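Local atomic coordinates of polyhedrin (Antheraea mylitta cypovirus 4, PDB entry 5A9C), a protein that forms the crystalline lattice of the viral occlusion bodies (polyhedra), which probably protect cypovirus particles outside the insect host. Residues Asp60-Leu71 with His143-Ala152; Trp92-Thr100 with Ala115-Leu126. All blocks are in the same frame, centred on the assembly; numbering follows the deposited sequence.

Contact 1: Asp60-Leu71 with His143-Ala152; sequences DYLKVFLNWREL and HNTVKVLATA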
loop_
_atom_site.group_PDB
_atom_site.type_symbol
_atom_site.label_atom_id
_atom_site.label_comp_id
_atom_site.label_asym_id
_atom_site.label_seq_id
_atom_site.Cartn_x
_atom_site.Cartn_y
_atom_site.Cartn_z
ATOM N N ASP A 60 -14.141 3.067 0.337
ATOM C CA ASP A 60 -14.639 1.748 0.733
ATOM C C ASP A 60 -14.107 1.229 2.067
ATOM O O ASP A 60 -14.881 0.799 2.927
ATOM C CB ASP A 60 -14.367 0.726 -0.371
ATOM C CG ASP A 60 -15.146 1.023 -1.637
ATOM O OD1 ASP A 60 -16.392 1.094 -1.563
ATOM O OD2 ASP A 60 -14.513 1.184 -2.700
ATOM N N TYR A 61 -12.790 1.250 2.235
ATOM C CA TYR A 61 -12.187 0.772 3.472
ATOM C C TYR A 61 -10.811 1.378 3.690
ATOM O O TYR A 61 -10.129 1.780 2.745
ATOM C CB TYR A 61 -12.096 -0.759 3.484
ATOM C CG TYR A 61 -11.231 -1.320 2.381
ATOM C CD1 TYR A 61 -9.866 -1.507 2.567
ATOM C CD2 TYR A 61 -11.776 -1.651 1.148
ATOM C CE1 TYR A 61 -9.070 -2.010 1.555
ATOM C CE2 TYR A 61 -10.988 -2.156 0.130
ATOM C CZ TYR A 61 -9.636 -2.332 0.338
ATOM O OH TYR A 61 -8.850 -2.835 -0.674
ATOM N N LEU A 62 -10.409 1.440 4.951
ATOM C CA LEU A 62 -9.115 1.986 5.311
ATOM C C LEU A 62 -8.437 1.096 6.341
ATOM O O LEU A 62 -9.012 0.797 7.387
ATOM C CB LEU A 62 -9.279 3.399 5.876
ATOM C CG LEU A 62 -8.024 4.048 6.463
ATOM C CD1 LEU A 62 -7.016 4.378 5.370
ATOM C CD2 LEU A 62 -8.391 5.297 7.249
ATOM N N LYS A 63 -7.221 0.665 6.024
ATOM C CA LYS A 63 -6.371 -0.049 6.967
ATOM C C LYS A 63 -5.120 0.781 7.219
ATOM O O LYS A 63 -4.355 1.055 6.294
ATOM C CB LYS A 63 -5.984 -1.423 6.412
ATOM C CG LYS A 63 -7.160 -2.349 6.162
ATOM C CD LYS A 63 -6.711 -3.634 5.483
ATOM C CE LYS A 63 -5.985 -3.336 4.180
ATOM N NZ LYS A 63 -5.548 -4.575 3.487
ATOM N N VAL A 64 -4.915 1.191 8.465
ATOM C CA VAL A 64 -3.790 2.057 8.791
ATOM C C VAL A 64 -2.843 1.425 9.799
ATOM O O VAL A 64 -3.275 0.840 10.787
ATOM C CB VAL A 64 -4.265 3.406 9.373
ATOM C CG1 VAL A 64 -3.072 4.245 9.811
ATOM C CG2 VAL A 64 -5.098 4.153 8.356
ATOM N N PHE A 65 -1.548 1.539 9.528
ATOM C CA PHE A 65 -0.527 1.261 10.528
ATOM C C PHE A 65 0.476 2.398 10.530
ATOM O O PHE A 65 1.217 2.590 9.566
ATOM C CB PHE A 65 0.190 -0.066 10.272
ATOM C CG PHE A 65 1.386 -0.289 11.172
ATOM C CD1 PHE A 65 1.215 -0.640 12.500
ATOM C CD2 PHE A 65 2.677 -0.135 10.689
ATOM C CE1 PHE A 65 2.306 -0.839 13.331
ATOM C CE2 PHE A 65 3.774 -0.336 11.516
ATOM C CZ PHE A 65 3.588 -0.689 12.837
ATOM N N LEU A 66 0.480 3.166 11.612
ATOM C CA LEU A 66 1.444 4.239 11.769
ATOM C C LEU A 66 2.616 3.730 12.594
ATOM O O LEU A 66 2.452 3.372 13.762
ATOM C CB LEU A 66 0.786 5.447 12.441
ATOM C CG LEU A 66 -0.350 6.075 11.622
ATOM C CD1 LEU A 66 -1.148 7.079 12.448
ATOM C CD2 LEU A 66 0.192 6.719 10.348
ATOM N N ASN A 67 3.795 3.673 11.982
ATOM C CA ASN A 67 4.978 3.190 12.684
ATOM C C ASN A 67 5.537 4.260 13.613
ATOM O O ASN A 67 5.147 5.428 13.535
ATOM C CB ASN A 67 6.051 2.709 11.701
ATOM C CG ASN A 67 6.572 3.820 10.817
ATOM O OD1 ASN A 67 7.140 4.794 11.302
ATOM N ND2 ASN A 67 6.386 3.676 9.510
ATOM N N TRP A 68 6.450 3.860 14.492
ATOM C CA TRP A 68 6.926 4.750 15.545
ATOM C C TRP A 68 7.694 5.959 15.009
ATOM O O TRP A 68 7.687 7.027 15.623
ATOM C CB TRP A 68 7.768 3.981 16.571
ATOM C CG TRP A 68 9.095 3.524 16.056
ATOM C CD1 TRP A 68 9.367 2.349 15.417
ATOM C CD2 TRP A 68 10.336 4.232 16.142
ATOM N NE1 TRP A 68 10.703 2.284 15.096
ATOM C CE2 TRP A 68 11.319 3.428 15.531
ATOM C CE3 TRP A 68 10.712 5.468 16.676
ATOM C CZ2 TRP A 68 12.654 3.820 15.438
ATOM C CZ3 TRP A 68 12.037 5.857 16.583
ATOM C CH2 TRP A 68 12.991 5.036 15.968
ATOM N N ARG A 69 8.348 5.798 13.865
ATOM C CA ARG A 69 9.114 6.898 13.289
ATOM C C ARG A 69 8.196 7.915 12.609
ATOM O O ARG A 69 8.465 9.116 12.629
ATOM C CB ARG A 69 10.200 6.381 12.334
ATOM C CG ARG A 69 9.684 5.748 11.051
ATOM C CD ARG A 69 10.734 4.846 10.411
ATOM N NE ARG A 69 10.849 3.559 11.095
ATOM C CZ ARG A 69 10.493 2.391 10.565
ATOM N NH1 ARG A 69 10.007 2.338 9.333
ATOM N NH2 ARG A 69 10.636 1.273 11.264
ATOM N N GLU A 70 7.107 7.430 12.020
ATOM C CA GLU A 70 6.100 8.310 11.433
ATOM C C GLU A 70 5.431 9.166 12.504
ATOM O O GLU A 70 5.043 10.306 12.251
ATOM C CB GLU A 70 5.034 7.497 10.695
ATOM C CG GLU A 70 5.502 6.850 9.405
ATOM C CD GLU A 70 4.396 6.067 8.720
ATOM O OE1 GLU A 70 3.862 5.125 9.341
ATOM O OE2 GLU A 70 4.061 6.396 7.561
ATOM N N LEU A 71 5.296 8.604 13.701
ATOM C CA LEU A 71 4.586 9.267 14.791
ATOM C C LEU A 71 5.429 10.339 15.477
ATOM O O LEU A 71 4.907 11.153 16.237
ATOM C CB LEU A 71 4.110 8.240 15.821
ATOM C CG LEU A 71 2.920 7.358 15.436
ATOM C CD1 LEU A 71 2.716 6.258 16.463
ATOM C CD2 LEU A 71 1.655 8.195 15.299
ATOM N N HIS A 143 7.214 4.580 21.705
ATOM C CA HIS A 143 7.364 3.462 20.775
ATOM C C HIS A 143 6.071 2.715 20.447
ATOM O O HIS A 143 6.069 1.826 19.593
ATOM C CB HIS A 143 8.452 2.497 21.251
ATOM C CG HIS A 143 9.826 3.089 21.241
ATOM N ND1 HIS A 143 10.077 4.374 20.807
ATOM C CD2 HIS A 143 11.023 2.577 21.610
ATOM C CE1 HIS A 143 11.370 4.626 20.910
ATOM N NE2 HIS A 143 11.966 3.552 21.395
ATOM N N ASN A 144 4.978 3.065 21.120
ATOM C CA ASN A 144 3.669 2.568 20.712
ATOM C C ASN A 144 3.473 2.821 19.221
ATOM O O ASN A 144 4.017 3.779 18.674
ATOM C CB ASN A 144 2.548 3.269 21.487
ATOM C CG ASN A 144 1.971 2.414 22.601
ATOM O OD1 ASN A 144 1.637 2.918 23.674
ATOM N ND2 ASN A 144 1.844 1.119 22.351
ATOM N N THR A 145 2.713 1.955 18.561
ATOM C CA THR A 145 2.279 2.222 17.195
ATOM C C THR A 145 0.759 2.248 17.155
ATOM O O THR A 145 0.107 1.842 18.114
ATOM C CB THR A 145 2.825 1.186 16.190
ATOM O OG1 THR A 145 2.637 -0.136 16.708
ATOM C CG2 THR A 145 4.309 1.423 15.928
ATOM N N VAL A 146 0.197 2.733 16.054
ATOM C CA VAL A 146 -1.249 2.877 15.948
ATOM C C VAL A 146 -1.824 2.138 14.741
ATOM O O VAL A 146 -1.306 2.236 13.630
ATOM C CB VAL A 146 -1.660 4.361 15.871
ATOM C CG1 VAL A 146 -3.160 4.483 15.660
ATOM C CG2 VAL A 146 -1.220 5.103 17.132
ATOM N N LYS A 147 -2.902 1.396 14.974
ATOM C CA LYS A 147 -3.609 0.686 13.917
ATOM C C LYS A 147 -5.056 1.142 13.888
ATOM O O LYS A 147 -5.701 1.234 14.933
ATOM C CB LYS A 147 -3.555 -0.823 14.156
ATOM C CG LYS A 147 -2.189 -1.442 13.951
ATOM C CD LYS A 147 -2.129 -2.850 14.527
ATOM C CE LYS A 147 -3.229 -3.744 13.970
ATOM N NZ LYS A 147 -3.254 -5.060 14.672
ATOM N N VAL A 148 -5.563 1.443 12.697
ATOM C CA VAL A 148 -6.960 1.842 12.551
ATOM C C VAL A 148 -7.633 1.057 11.433
ATOM O O VAL A 148 -7.040 0.827 10.378
ATOM C CB VAL A 148 -7.101 3.348 12.259
ATOM C CG1 VAL A 148 -8.573 3.740 12.163
ATOM C CG2 VAL A 148 -6.397 4.169 13.332
ATOM N N LEU A 149 -8.870 0.640 11.679
ATOM C CA LEU A 149 -9.693 0.011 10.654
ATOM C C LEU A 149 -11.045 0.706 10.552
ATOM O O LEU A 149 -11.741 0.884 11.550
ATOM C CB LEU A 149 -9.912 -1.470 10.961
ATOM C CG LEU A 149 -10.945 -2.160 10.063
ATOM C CD1 LEU A 149 -10.472 -2.192 8.620
ATOM C CD2 LEU A 149 -11.243 -3.566 10.555
ATOM N N ALA A 150 -11.413 1.096 9.339
ATOM C CA ALA A 150 -12.731 1.667 9.091
ATOM C C ALA A 150 -13.279 1.129 7.775
ATOM O O ALA A 150 -12.580 1.119 6.763
ATOM C CB ALA A 150 -12.664 3.182 9.069
ATOM N N THR A 151 -14.526 0.671 7.795
ATOM C CA THR A 151 -15.139 0.101 6.603
ATOM C C THR A 151 -16.506 0.711 6.330
ATOM O O THR A 151 -17.226 1.090 7.256
ATOM C CB THR A 151 -15.282 -1.431 6.713
ATOM O OG1 THR A 151 -15.988 -1.762 7.916
ATOM C CG2 THR A 151 -13.912 -2.096 6.741
ATOM N N ALA A 152 -16.854 0.803 5.049
ATOM C CA ALA A 152 -18.145 1.336 4.638
ATOM C C ALA A 152 -19.266 0.429 5.121
ATOM O O ALA A 152 -19.163 -0.796 5.042
ATOM C CB ALA A 152 -18.199 1.482 3.126
#

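Contact 2: Trp92-Thr100 with Ala115-Leu126; sequences WTRARVEAT and AWGPHVICGNQL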
loop_
_atom_site.group_PDB
_atom_site.type_symbol
_atom_site.label_atom_id
_atom_site.label_comp_id
_atom_site.label_asym_id
_atom_site.label_seq_id
_atom_site.Cartn_x
_atom_site.Cartn_y
_atom_site.Cartn_z
ATOM N N TRP A 92 -20.069 1.142 12.237
ATOM C CA TRP A 92 -19.626 1.409 13.604
ATOM C C TRP A 92 -19.476 0.147 14.448
ATOM O O TRP A 92 -18.913 0.193 15.543
ATOM C CB TRP A 92 -20.570 2.389 14.300
ATOM C CG TRP A 92 -20.690 3.707 13.599
ATOM C CD1 TRP A 92 -21.837 4.296 13.153
ATOM C CD2 TRP A 92 -19.621 4.595 13.250
ATOM N NE1 TRP A 92 -21.550 5.499 12.555
ATOM C CE2 TRP A 92 -20.196 5.707 12.601
ATOM C CE3 TRP A 92 -18.234 4.563 13.429
ATOM C CZ2 TRP A 92 -19.434 6.774 12.127
ATOM C CZ3 TRP A 92 -17.480 5.624 12.959
ATOM C CH2 TRP A 92 -18.081 6.714 12.316
ATOM N N THR A 93 -19.981 -0.972 13.942
ATOM C CA THR A 93 -19.860 -2.237 14.659
ATOM C C THR A 93 -18.507 -2.894 14.399
ATOM O O THR A 93 -18.116 -3.825 15.102
ATOM C CB THR A 93 -20.986 -3.216 14.290
ATOM O OG1 THR A 93 -20.838 -3.635 12.927
ATOM C CG2 THR A 93 -22.345 -2.555 14.474
ATOM N N ARG A 94 -17.792 -2.404 13.390
ATOM C CA ARG A 94 -16.481 -2.955 13.052
ATOM C C ARG A 94 -15.352 -1.928 13.121
ATOM O O ARG A 94 -14.178 -2.288 13.053
ATOM C CB ARG A 94 -16.512 -3.625 11.673
ATOM C CG ARG A 94 -17.315 -4.918 11.636
ATOM C CD ARG A 94 -17.258 -5.571 10.264
ATOM N NE ARG A 94 -18.018 -6.818 10.219
ATOM C CZ ARG A 94 -19.310 -6.894 9.917
ATOM N NH1 ARG A 94 -19.991 -5.792 9.634
ATOM N NH2 ARG A 94 -19.922 -8.071 9.897
ATOM N N ALA A 95 -15.702 -0.654 13.253
ATOM C CA ALA A 95 -14.693 0.392 13.380
ATOM C C ALA A 95 -13.864 0.155 14.639
ATOM O O ALA A 95 -14.412 -0.146 15.702
ATOM C CB ALA A 95 -15.346 1.766 13.418
ATOM N N ARG A 96 -12.547 0.294 14.528
ATOM C CA ARG A 96 -11.681 -0.027 15.660
ATOM C C ARG A 96 -10.302 0.623 15.601
ATOM O O ARG A 96 -9.835 1.047 14.543
ATOM C CB ARG A 96 -11.514 -1.543 15.771
ATOM C CG ARG A 96 -10.710 -2.143 14.635
ATOM C CD ARG A 96 -10.829 -3.654 14.602
ATOM N NE ARG A 96 -12.151 -4.089 14.172
ATOM C CZ ARG A 96 -12.477 -5.355 13.936
ATOM N NH1 ARG A 96 -11.573 -6.313 14.088
ATOM N NH2 ARG A 96 -13.706 -5.664 13.543
ATOM N N VAL A 97 -9.661 0.682 16.763
ATOM C CA VAL A 97 -8.325 1.229 16.911
ATOM C C VAL A 97 -7.606 0.396 17.960
ATOM O O VAL A 97 -8.233 -0.137 18.875
ATOM C CB VAL A 97 -8.366 2.700 17.411
ATOM C CG1 VAL A 97 -6.954 3.254 17.588
ATOM C CG2 VAL A 97 -9.164 3.576 16.461
ATOM N N GLU A 98 -6.297 0.265 17.826
ATOM C CA GLU A 98 -5.508 -0.274 18.924
ATOM C C GLU A 98 -4.087 0.265 18.886
ATOM O O GLU A 98 -3.557 0.581 17.821
ATOM C CB GLU A 98 -5.536 -1.808 18.947
ATOM C CG GLU A 98 -4.625 -2.495 17.951
ATOM C CD GLU A 98 -4.719 -4.010 18.038
ATOM O OE1 GLU A 98 -5.569 -4.508 18.803
ATOM O OE2 GLU A 98 -3.944 -4.701 17.344
ATOM N N ALA A 99 -3.496 0.408 20.066
ATOM C CA ALA A 99 -2.104 0.810 20.185
ATOM C C ALA A 99 -1.256 -0.444 20.353
ATOM O O ALA A 99 -1.334 -1.124 21.374
ATOM C CB ALA A 99 -1.916 1.740 21.365
ATOM N N THR A 100 -0.465 -0.751 19.337
ATOM C CA THR A 100 0.385 -1.934 19.355
ATOM C C THR A 100 1.792 -1.536 19.789
ATOM O O THR A 100 2.054 -0.362 20.066
ATOM C CB THR A 100 0.412 -2.608 17.968
ATOM O OG1 THR A 100 0.390 -1.603 16.948
ATOM C CG2 THR A 100 -0.810 -3.506 17.789
ATOM N N ALA A 115 -4.497 -10.539 14.528
ATOM C CA ALA A 115 -4.825 -9.376 13.709
ATOM C C ALA A 115 -5.332 -8.229 14.578
ATOM O O ALA A 115 -5.002 -7.069 14.342
ATOM C CB ALA A 115 -5.857 -9.745 12.649
ATOM N N TRP A 116 -6.137 -8.566 15.582
ATOM C CA TRP A 116 -6.602 -7.590 16.564
ATOM C C TRP A 116 -6.572 -8.192 17.970
ATOM O O TRP A 116 -6.750 -9.399 18.139
ATOM C CB TRP A 116 -8.002 -7.084 16.210
ATOM C CG TRP A 116 -8.046 -6.407 14.875
ATOM C CD1 TRP A 116 -8.405 -6.966 13.684
ATOM C CD2 TRP A 116 -7.688 -5.049 14.589
ATOM N NE1 TRP A 116 -8.300 -6.039 12.675
ATOM C CE2 TRP A 116 -7.866 -4.853 13.205
ATOM C CE3 TRP A 116 -7.243 -3.977 15.370
ATOM C CZ2 TRP A 116 -7.613 -3.631 12.585
ATOM C CZ3 TRP A 116 -6.991 -2.765 14.752
ATOM C CH2 TRP A 116 -7.178 -2.601 13.375
ATOM N N GLY A 117 -6.335 -7.348 18.969
ATOM C CA GLY A 117 -6.187 -7.806 20.340
ATOM C C GLY A 117 -7.509 -8.048 21.039
ATOM O O GLY A 117 -8.554 -7.601 20.575
ATOM N N PRO A 118 -7.471 -8.764 22.173
ATOM C CA PRO A 118 -8.689 -9.079 22.931
ATOM C C PRO A 118 -9.367 -7.842 23.526
ATOM O O PRO A 118 -10.545 -7.912 23.880
ATOM C CB PRO A 118 -8.182 -10.001 24.047
ATOM C CG PRO A 118 -6.719 -9.696 24.166
ATOM C CD PRO A 118 -6.269 -9.365 22.776
ATOM N N HIS A 119 -8.642 -6.733 23.635
ATOM C CA HIS A 119 -9.217 -5.505 24.183
ATOM C C HIS A 119 -9.145 -4.351 23.188
ATOM O O HIS A 119 -8.950 -3.196 23.574
ATOM C CB HIS A 119 -8.522 -5.112 25.492
ATOM C CG HIS A 119 -8.391 -6.237 26.471
ATOM N ND1 HIS A 119 -9.411 -6.610 27.320
ATOM C CD2 HIS A 119 -7.359 -7.075 26.733
ATOM C CE1 HIS A 119 -9.014 -7.630 28.061
ATOM N NE2 HIS A 119 -7.772 -7.930 27.724
ATOM N N VAL A 120 -9.302 -4.669 21.906
ATOM C CA VAL A 120 -9.279 -3.659 20.855
ATOM C C VAL A 120 -10.274 -2.543 21.162
ATOM O O VAL A 120 -11.339 -2.788 21.731
ATOM C CB VAL A 120 -9.593 -4.280 19.469
ATOM C CG1 VAL A 120 -10.948 -4.976 19.488
ATOM C CG2 VAL A 120 -9.542 -3.215 18.378
ATOM N N ILE A 121 -9.914 -1.315 20.800
ATOM C CA ILE A 121 -10.763 -0.153 21.046
ATOM C C ILE A 121 -11.910 -0.092 20.043
ATOM O O ILE A 121 -11.688 0.046 18.840
ATOM C CB ILE A 121 -9.950 1.156 20.989
ATOM C CG1 ILE A 121 -8.790 1.092 21.984
ATOM C CG2 ILE A 121 -10.839 2.359 21.279
ATOM C CD1 ILE A 121 -7.869 2.283 21.935
ATOM N N CYS A 122 -13.134 -0.191 20.552
ATOM C CA CYS A 122 -14.325 -0.239 19.713
ATOM C C CYS A 122 -15.596 -0.006 20.534
ATOM O O CYS A 122 -15.534 0.386 21.700
ATOM C CB CYS A 122 -14.408 -1.584 18.980
ATOM S SG CYS A 122 -14.489 -3.047 20.061
ATOM N N GLY A 123 -16.749 -0.251 19.922
ATOM C CA GLY A 123 -18.016 -0.070 20.610
ATOM C C GLY A 123 -18.201 1.353 21.105
ATOM O O GLY A 123 -17.863 2.306 20.407
ATOM N N ASN A 124 -18.727 1.495 22.319
ATOM C CA ASN A 124 -19.015 2.812 22.883
ATOM C C ASN A 124 -17.779 3.579 23.358
ATOM O O ASN A 124 -17.895 4.660 23.937
ATOM C CB ASN A 124 -20.056 2.703 24.005
ATOM C CG ASN A 124 -21.463 2.492 23.471
ATOM O OD1 ASN A 124 -21.661 2.313 22.270
ATOM N ND2 ASN A 124 -22.446 2.509 24.363
ATOM N N GLN A 125 -16.596 3.024 23.109
ATOM C CA GLN A 125 -15.357 3.750 23.368
ATOM C C GLN A 125 -15.221 4.877 22.354
ATOM O O GLN A 125 -14.568 5.884 22.613
ATOM C CB GLN A 125 -14.148 2.819 23.301
ATOM C CG GLN A 125 -14.073 1.818 24.441
ATOM C CD GLN A 125 -12.800 0.998 24.411
ATOM O OE1 GLN A 125 -12.759 -0.083 23.822
ATOM N NE2 GLN A 125 -11.752 1.508 25.049
ATOM N N LEU A 126 -15.855 4.699 21.199
ATOM C CA LEU A 126 -15.910 5.739 20.181
ATOM C C LEU A 126 -17.043 6.715 20.497
ATOM O O LEU A 126 -18.212 6.330 20.529
ATOM C CB LEU A 126 -16.116 5.119 18.799
ATOM C CG LEU A 126 -15.225 3.925 18.436
ATOM C CD1 LEU A 126 -15.526 3.444 17.021
ATOM C CD2 LEU A 126 -13.751 4.270 18.579
HETATM O O HOH W 1 -16.730 -0.568 16.902
HETATM O O HOH W 2 -18.526 2.248 17.711
#

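Contact 1: Asp60-Leu71 with His143-Ala152
Leu62, Val64 and Leu66 each trade two backbone hydrogen bonds with Ala150, Val148 and Val146 in turn, and a seventh bond, Ala152 N to Asp60 O at 2.9 Å, closes the row at one end. Several of these carbonyls also take a softer CA-H...O contact: Lys147 CA lies 3.2 Å from Val64 O, which also accepts from Val148 N. Tyr61, Lys63 and Phe65 form the non-hydrogen-bonded pairs, and their side chains occupy the other face from Leu62, Val64 and Leu66. This is an antiparallel pairing, strand 61-66 being an outermost strand of a three-stranded sheet and strand 145-151 its middle one; Leu62, Val64 and Leu66 pack on strand 51-58 of the six-stranded sheet, apolar face inward. On the opposite face CG of Phe65 stands anti to the backbone N (chi1 172°), which brings CE1 to 3.5 Å from Thr145 OG1, while Lys147 CG meets the ring at its edge. The Thr145 hydroxyl is itself engaged with Asn101 O and Thr100 OG1, Lys147 NZ with Glu98 and Ala115 O, and Lys63 NZ with carbonyls of Leu170 and Asn173 of the second subunit. Past the strand, Glu70 OE1 receives Asn67 N at 3.0 Å through its anti lone pair. Two buried polar atoms have no partner in the model: Trp68 N, 3.5 Å from Thr145 CG2, and His143 ND1, 4.3 Å from Trp68 CE3.

Contact 2: Trp92-Thr100 with Ala115-Leu126
Arg96 lays its aliphatic chain across the indole of Trp116, with CD 3.5 Å from the centroid of the six-membered ring and almost straight above it. The guanidinium then carries on over the five-membered ring in a cation-pi contact, NH1 reaching 3.3 Å from Trp116 CD1. Its plane is inclined 67° to the ring, an edge of the group rather than its flat side facing the indole. The bend at chi3 (71°) turns NE back to Arg94 O at 2.9 Å, leaving the guanidinium between that carbonyl and the indole. Lys147 makes a second cation-pi contact from the ring's other side. Beside Arg96, Glu98 OE1 accepts Gly117 N at 2.9 Å on its syn lone pair; OE2 goes to Lys147 and Asn106. The backbones meet in a single antiparallel bridge of two hydrogen bonds, Val97 with Ile121, and Val120 CG2 and Ile121 CB lie close against Val97 O. Toward Trp92 the fit relaxes. Ala95 CB touches Leu126 CD1 at 4.0 Å, but polar links run through water: one molecule joins the carbonyls of Trp92 and Ala95 to Gly123 N, a second spans Trp92 O and Gly123 O, beside the exposed turn at Gly123-Gln125. On the side of the six-stranded sheet, Val97 rests on strand 81-87 and Ile121 and Leu126 on strand 133-139, while Arg96 and Trp116 pack against Leu149 of strand 145-151.

In the fold
Contact 2 is nested along the chain inside the loop that contact 1 closes: 60-71 comes first, then 92-100, 115-126 and finally 143-152. Their centres lie 12 Å apart, and in this base-domain-deleted polyhedrin both build on one three-stranded antiparallel sheet, where strand 145-151 separates strands 61-66 and 96-100. The 115-126 loop adds its single bridge on the outer side of strand 96-100. The two contacts touch directly through strand 145-151, where Lys147 O packs 3.6 Å from Val97 CG1. This small sheet backs onto the six-stranded one, and both contacts touch the second subunit, contact 2 only through Ala115 and Trp116.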